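Local atomic coordinates of putative uncharacterized protein PH0242 (Pyrococcus horikoshii, PDB entry 3VU1), a protein that belongs to the AglB oligosaccharyltransferase family and is represented here by its C-terminal globular domain, modelled with a bound calcium ion. Residues Asp61-Leu66 with Glu80-Asn85; Pro238-Gln241 with Ile246-Glu249. All blocks are in the same frame, centred on the assembly; numbering follows the deposited sequence.

Interaction 1 comes first along the chain and is complete before interaction 2 begins. It is a buried contact between helix 60-69 and the loop leading into strand 86-90; interaction 2 lies within the hairpin of strands 236-242 and 245-250. The centres of the two lie about 17 Å apart, but strand 86-90 ties them together, since it follows directly on residues 80-85 and pairs with strand 245-250 in a mixed four-stranded sheet. At the junction the two contacts touch, Asn85 O lying 4.1 Å from Glu249 CG. Parts far apart in sequence thus meet around one mixed sheet, and interaction 1 lies nearer the centre of the folded chain, about 7 Å from it against about 12 Å for interaction 2, measured between centres.

Interaction 1 of 2, residues Asp61-Leu66 with Glu80-Asn85; sequences DHILAL and ESWELN
Ile63 and Leu64, neighbours on helix 60-69, meet the far end of the Trp82 indole, which reaches across from the loop of residues 80-85. The backbones stay well apart, with Ile63 CA and Trp82 CA separated by 11.2 Å, and the length of the tryptophan spans the distance. Along Ile63, contact begins at the branch point: CB lies 3.8 Å from Trp82 CH2 and equally close to CZ2. With CG1 beside the backbone N (chi1 -53°), the CG2 methyl falls anti to that N and comes to 3.8 Å from Trp82 CZ2, so that the branch and its methyl both meet the outer bond of the six-membered ring at a slant. The other arm, CG1 and then CD1, leads away from the indole. Leu64 comes in differently, its CD2 methyl lying at the ring's edge near the ring plane, 3.9 Å from Trp82 CZ3. All of these contacts are apolar, and no hydrogen bond joins the two segments. The motif behind the tryptophan is a tight turn: Glu83 N is hydrogen-bonded to Glu80 O, with Ser81 and Trp82 in type I turn geometry at its corners, and Glu83 follows in a left-handed backbone conformation. Between helix and turn runs the connection that contributes Glu76 to the calcium site. The indole has further neighbours, a cation-pi partner in Arg60 and an edge-to-face one in Phe79, while Met417 of strand 412-431 touches both Ile63 and Trp82. Thr31 of strand 30-32 packs against Leu64, and the carbonyl of Ser81 accepts a hydrogen bond from Arg392.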
loop_
_atom_site.group_PDB
_atom_site.type_symbol
_atom_site.label_atom_id
_atom_site.label_comp_id
_atom_site.label_asym_id
_atom_site.label_seq_id
_atom_site.Cartn_x
_atom_site.Cartn_y
_atom_site.Cartn_z
ATOM N N ASP A 61 -7.154 3.604 11.003
ATOM C CA ASP A 61 -6.025 2.954 11.669
ATOM C C ASP A 61 -6.029 1.445 11.468
ATOM O O ASP A 61 -4.982 0.834 11.240
ATOM C CB ASP A 61 -6.053 3.231 13.183
ATOM C CG ASP A 61 -5.507 4.636 13.570
ATOM O OD1 ASP A 61 -5.289 5.520 12.686
ATOM O OD2 ASP A 61 -5.305 4.839 14.797
ATOM N N HIS A 62 -7.211 0.841 11.559
ATOM C CA HIS A 62 -7.348 -0.605 11.416
ATOM C C HIS A 62 -7.021 -1.021 10.017
ATOM O O HIS A 62 -6.478 -2.131 9.800
ATOM C CB HIS A 62 -8.749 -1.063 11.768
ATOM C CG HIS A 62 -9.061 -0.943 13.225
ATOM N ND1 HIS A 62 -8.628 -1.840 14.130
ATOM C CD2 HIS A 62 -9.754 0.045 13.941
ATOM C CE1 HIS A 62 -9.042 -1.472 15.360
ATOM N NE2 HIS A 62 -9.726 -0.314 15.242
ATOM N N ILE A 63 -7.338 -0.147 9.058
ATOM C CA ILE A 63 -7.063 -0.462 7.676
ATOM C C ILE A 63 -5.571 -0.277 7.337
ATOM O O ILE A 63 -4.939 -1.162 6.708
ATOM C CB ILE A 63 -8.041 0.265 6.724
ATOM C CG1 ILE A 63 -9.488 -0.035 7.150
ATOM C CG2 ILE A 63 -7.795 -0.150 5.280
ATOM C CD1 ILE A 63 -9.813 -1.503 7.400
ATOM N N LEU A 64 -4.991 0.832 7.780
ATOM C CA LEU A 64 -3.541 0.967 7.699
ATOM C C LEU A 64 -2.840 -0.252 8.333
ATOM O O LEU A 64 -1.864 -0.767 7.775
ATOM C CB LEU A 64 -3.040 2.281 8.317
ATOM C CG LEU A 64 -3.362 3.567 7.541
ATOM C CD1 LEU A 64 -2.758 4.791 8.226
ATOM C CD2 LEU A 64 -2.896 3.516 6.099
ATOM N N ALA A 65 -3.330 -0.720 9.478
ATOM C CA ALA A 65 -2.622 -1.775 10.177
ATOM C C ALA A 65 -2.841 -3.062 9.413
ATOM O O ALA A 65 -1.956 -3.923 9.401
ATOM C CB ALA A 65 -3.069 -1.911 11.623
ATOM N N LEU A 66 -4.004 -3.180 8.763
ATOM C CA LEU A 66 -4.349 -4.394 8.055
ATOM C C LEU A 66 -3.326 -4.532 6.931
ATOM O O LEU A 66 -2.690 -5.572 6.766
ATOM C CB LEU A 66 -5.777 -4.340 7.495
ATOM C CG LEU A 66 -6.279 -5.602 6.745
ATOM C CD1 LEU A 66 -6.056 -6.916 7.507
ATOM C CD2 LEU A 66 -7.746 -5.487 6.377
ATOM N N GLU A 80 -7.315 2.807 -3.159
ATOM C CA GLU A 80 -7.809 3.649 -4.239
ATOM C C GLU A 80 -9.044 4.454 -3.800
ATOM O O GLU A 80 -9.151 5.636 -4.110
ATOM C CB GLU A 80 -8.083 2.852 -5.524
ATOM C CG GLU A 80 -8.754 3.666 -6.637
ATOM C CD GLU A 80 -7.940 4.883 -7.095
ATOM O OE1 GLU A 80 -8.360 5.582 -8.067
ATOM O OE2 GLU A 80 -6.870 5.143 -6.491
ATOM N N SER A 81 -9.950 3.820 -3.057
ATOM C CA SER A 81 -11.144 4.508 -2.608
ATOM C C SER A 81 -10.799 5.732 -1.758
ATOM O O SER A 81 -11.581 6.658 -1.688
ATOM C CB SER A 81 -12.069 3.573 -1.841
ATOM O OG SER A 81 -11.498 3.296 -0.595
ATOM N N TRP A 82 -9.615 5.751 -1.152
ATOM C CA TRP A 82 -9.140 6.954 -0.452
ATOM C C TRP A 82 -8.435 7.934 -1.321
ATOM O O TRP A 82 -7.995 8.951 -0.799
ATOM C CB TRP A 82 -8.214 6.638 0.732
ATOM C CG TRP A 82 -8.733 5.681 1.781
ATOM C CD1 TRP A 82 -10.028 5.188 1.942
ATOM C CD2 TRP A 82 -7.961 5.077 2.870
ATOM N NE1 TRP A 82 -10.098 4.325 3.006
ATOM C CE2 TRP A 82 -8.886 4.221 3.609
ATOM C CE3 TRP A 82 -6.648 5.161 3.289
ATOM C CZ2 TRP A 82 -8.487 3.503 4.723
ATOM C CZ3 TRP A 82 -6.255 4.428 4.409
ATOM C CH2 TRP A 82 -7.155 3.618 5.102
ATOM N N GLU A 83 -8.302 7.647 -2.622
ATOM C CA GLU A 83 -7.500 8.456 -3.570
ATOM C C GLU A 83 -6.036 8.558 -3.169
ATOM O O GLU A 83 -5.368 9.578 -3.452
ATOM C CB GLU A 83 -8.046 9.866 -3.708
ATOM C CG GLU A 83 -9.117 10.046 -4.751
ATOM C CD GLU A 83 -9.934 11.300 -4.501
ATOM O OE1 GLU A 83 -9.364 12.404 -4.687
ATOM O OE2 GLU A 83 -11.131 11.180 -4.108
ATOM N N LEU A 84 -5.550 7.514 -2.494
ATOM C CA LEU A 84 -4.188 7.479 -1.972
ATOM C C LEU A 84 -3.148 7.562 -3.085
ATOM O O LEU A 84 -3.200 6.790 -4.052
ATOM C CB LEU A 84 -3.945 6.232 -1.127
ATOM C CG LEU A 84 -2.592 6.232 -0.406
ATOM C CD1 LEU A 84 -2.571 7.321 0.649
ATOM C CD2 LEU A 84 -2.263 4.888 0.206
ATOM N N ASN A 85 -2.212 8.495 -2.922
ATOM C CA ASN A 85 -1.156 8.734 -3.883
ATOM C C ASN A 85 0.201 8.222 -3.381
ATOM O O ASN A 85 0.934 7.571 -4.122
ATOM C CB ASN A 85 -1.101 10.235 -4.201
ATOM C CG ASN A 85 -2.307 10.705 -5.005
ATOM O OD1 ASN A 85 -3.226 11.336 -4.477
ATOM N ND2 ASN A 85 -2.318 10.374 -6.286
#

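Interaction 2 of 2, residues Pro238-Gln241 with Ile246-Glu249; sequences PVYQ and IVYE
Val239 and Tyr240 both sit opposite Val247, and both the N-H and the C=O of that residue are bonded to strand 236-242. Val239 N donates to Val247 O at 2.9 Å, and Val247 N donates to Tyr240 O at 2.8 Å; with N-H...O angles of 167° and 163°, both bonds are nearly straight. The tight part of the contact gathers here. Val247 CG1, anti to its backbone N (chi1 180°), reaches Val239 CG2 at 3.7 Å, while Val247 CG2 lies at the edge of the Tyr240 ring. Helix 13-23 packs on this side, where Trp19 stacks on Tyr240 and Ala16 and Leu20 touch Val247. Two residues facing one make a classic beta bulge in the antiparallel hairpin of strands 236-242 and 245-250: the extra residue shifts the register by one between the Pro238-Tyr248 and Tyr240-Val247 pairs. Strand 236-242 is the outermost of its sheet within this chain. On the face bearing Pro238, Gln241, Ile246 and Tyr248 the contact opens to solvent at Pro238 and Gln241. Pro238 sets its CD 3.8 Å from Tyr248 CE2, the pyrrolidine and phenol crossing at a slant, and Ile246 CG2 lies 3.5 Å above the plane of that phenol, toward its rim. Tyr248 itself is buried, its hydroxyl hydrogen-bonded to the carbonyl of Leu216. Toward the hairpin's turn the packing thins to Gln241 CB and Ile246 CG1 at 4.3 Å. At the other end Val239 CG1 rests 4.0 Å from Glu249 CB, while the Glu249 carboxylate forms a salt bridge with Arg251.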
loop_
_atom_site.group_PDB
_atom_site.type_symbol
_atom_site.label_atom_id
_atom_site.label_comp_id
_atom_site.label_asym_id
_atom_site.label_seq_id
_atom_site.Cartn_x
_atom_site.Cartn_y
_atom_site.Cartn_z
ATOM N N PRO A 238 9.386 2.837 -4.787
ATOM C CA PRO A 238 10.141 3.826 -3.972
ATOM C C PRO A 238 10.436 5.008 -4.828
ATOM O O PRO A 238 11.077 4.844 -5.836
ATOM C CB PRO A 238 11.464 3.126 -3.637
ATOM C CG PRO A 238 11.490 1.874 -4.431
ATOM C CD PRO A 238 10.109 1.563 -4.956
ATOM N N VAL A 239 9.938 6.177 -4.478
ATOM C CA VAL A 239 10.260 7.373 -5.249
ATOM C C VAL A 239 11.242 8.305 -4.535
ATOM O O VAL A 239 11.782 9.209 -5.169
ATOM C CB VAL A 239 9.008 8.180 -5.628
ATOM C CG1 VAL A 239 8.217 7.451 -6.702
ATOM C CG2 VAL A 239 8.160 8.470 -4.383
ATOM N N TYR A 240 11.440 8.113 -3.228
ATOM C CA TYR A 240 12.354 8.939 -2.430
ATOM C C TYR A 240 12.640 8.217 -1.138
ATOM O O TYR A 240 11.741 7.584 -0.572
ATOM C CB TYR A 240 11.746 10.305 -2.113
ATOM C CG TYR A 240 12.690 11.239 -1.392
ATOM C CD1 TYR A 240 12.583 11.475 -0.019
ATOM C CD2 TYR A 240 13.690 11.894 -2.086
ATOM C CE1 TYR A 240 13.458 12.340 0.629
ATOM C CE2 TYR A 240 14.557 12.759 -1.463
ATOM C CZ TYR A 240 14.458 12.982 -0.112
ATOM O OH TYR A 240 15.376 13.849 0.461
ATOM N N GLN A 241 13.889 8.302 -0.691
ATOM C CA GLN A 241 14.311 7.812 0.622
ATOM C C GLN A 241 15.361 8.688 1.271
ATOM O O GLN A 241 16.163 9.339 0.597
ATOM C CB GLN A 241 14.812 6.367 0.619
ATOM C CG GLN A 241 15.648 5.931 -0.567
ATOM C CD GLN A 241 15.471 4.443 -0.857
ATOM O OE1 GLN A 241 14.927 4.052 -1.911
ATOM N NE2 GLN A 241 15.894 3.601 0.099
ATOM N N ILE A 246 11.032 5.935 3.721
ATOM C CA ILE A 246 10.866 5.646 2.310
ATOM C C ILE A 246 9.471 6.123 1.883
ATOM O O ILE A 246 8.460 5.745 2.493
ATOM C CB ILE A 246 11.027 4.130 2.019
ATOM C CG1 ILE A 246 12.286 3.567 2.744
ATOM C CG2 ILE A 246 11.035 3.907 0.515
ATOM C CD1 ILE A 246 12.524 2.061 2.719
ATOM N N VAL A 247 9.416 6.954 0.842
ATOM C CA VAL A 247 8.147 7.360 0.225
ATOM C C VAL A 247 7.826 6.463 -0.958
ATOM O O VAL A 247 8.565 6.453 -1.941
ATOM C CB VAL A 247 8.242 8.817 -0.288
ATOM C CG1 VAL A 247 6.944 9.283 -0.950
ATOM C CG2 VAL A 247 8.626 9.732 0.852
ATOM N N TYR A 248 6.726 5.727 -0.874
ATOM C CA TYR A 248 6.266 4.865 -1.973
ATOM C C TYR A 248 5.110 5.491 -2.704
ATOM O O TYR A 248 4.176 5.965 -2.073
ATOM C CB TYR A 248 5.814 3.554 -1.422
ATOM C CG TYR A 248 6.941 2.657 -0.969
ATOM C CD1 TYR A 248 7.285 2.578 0.376
ATOM C CD2 TYR A 248 7.675 1.873 -1.896
ATOM C CE1 TYR A 248 8.293 1.732 0.804
ATOM C CE2 TYR A 248 8.712 1.045 -1.490
ATOM C CZ TYR A 248 9.000 0.962 -0.139
ATOM O OH TYR A 248 10.001 0.137 0.302
ATOM N N GLU A 249 5.174 5.535 -4.033
ATOM C CA GLU A 249 4.014 5.924 -4.839
ATOM C C GLU A 249 3.113 4.702 -4.950
ATOM O O GLU A 249 3.598 3.559 -5.110
ATOM C CB GLU A 249 4.438 6.374 -6.214
ATOM C CG GLU A 249 3.325 6.497 -7.231
ATOM C CD GLU A 249 3.852 6.834 -8.633
ATOM O OE1 GLU A 249 4.784 7.650 -8.753
ATOM O OE2 GLU A 249 3.331 6.299 -9.640
#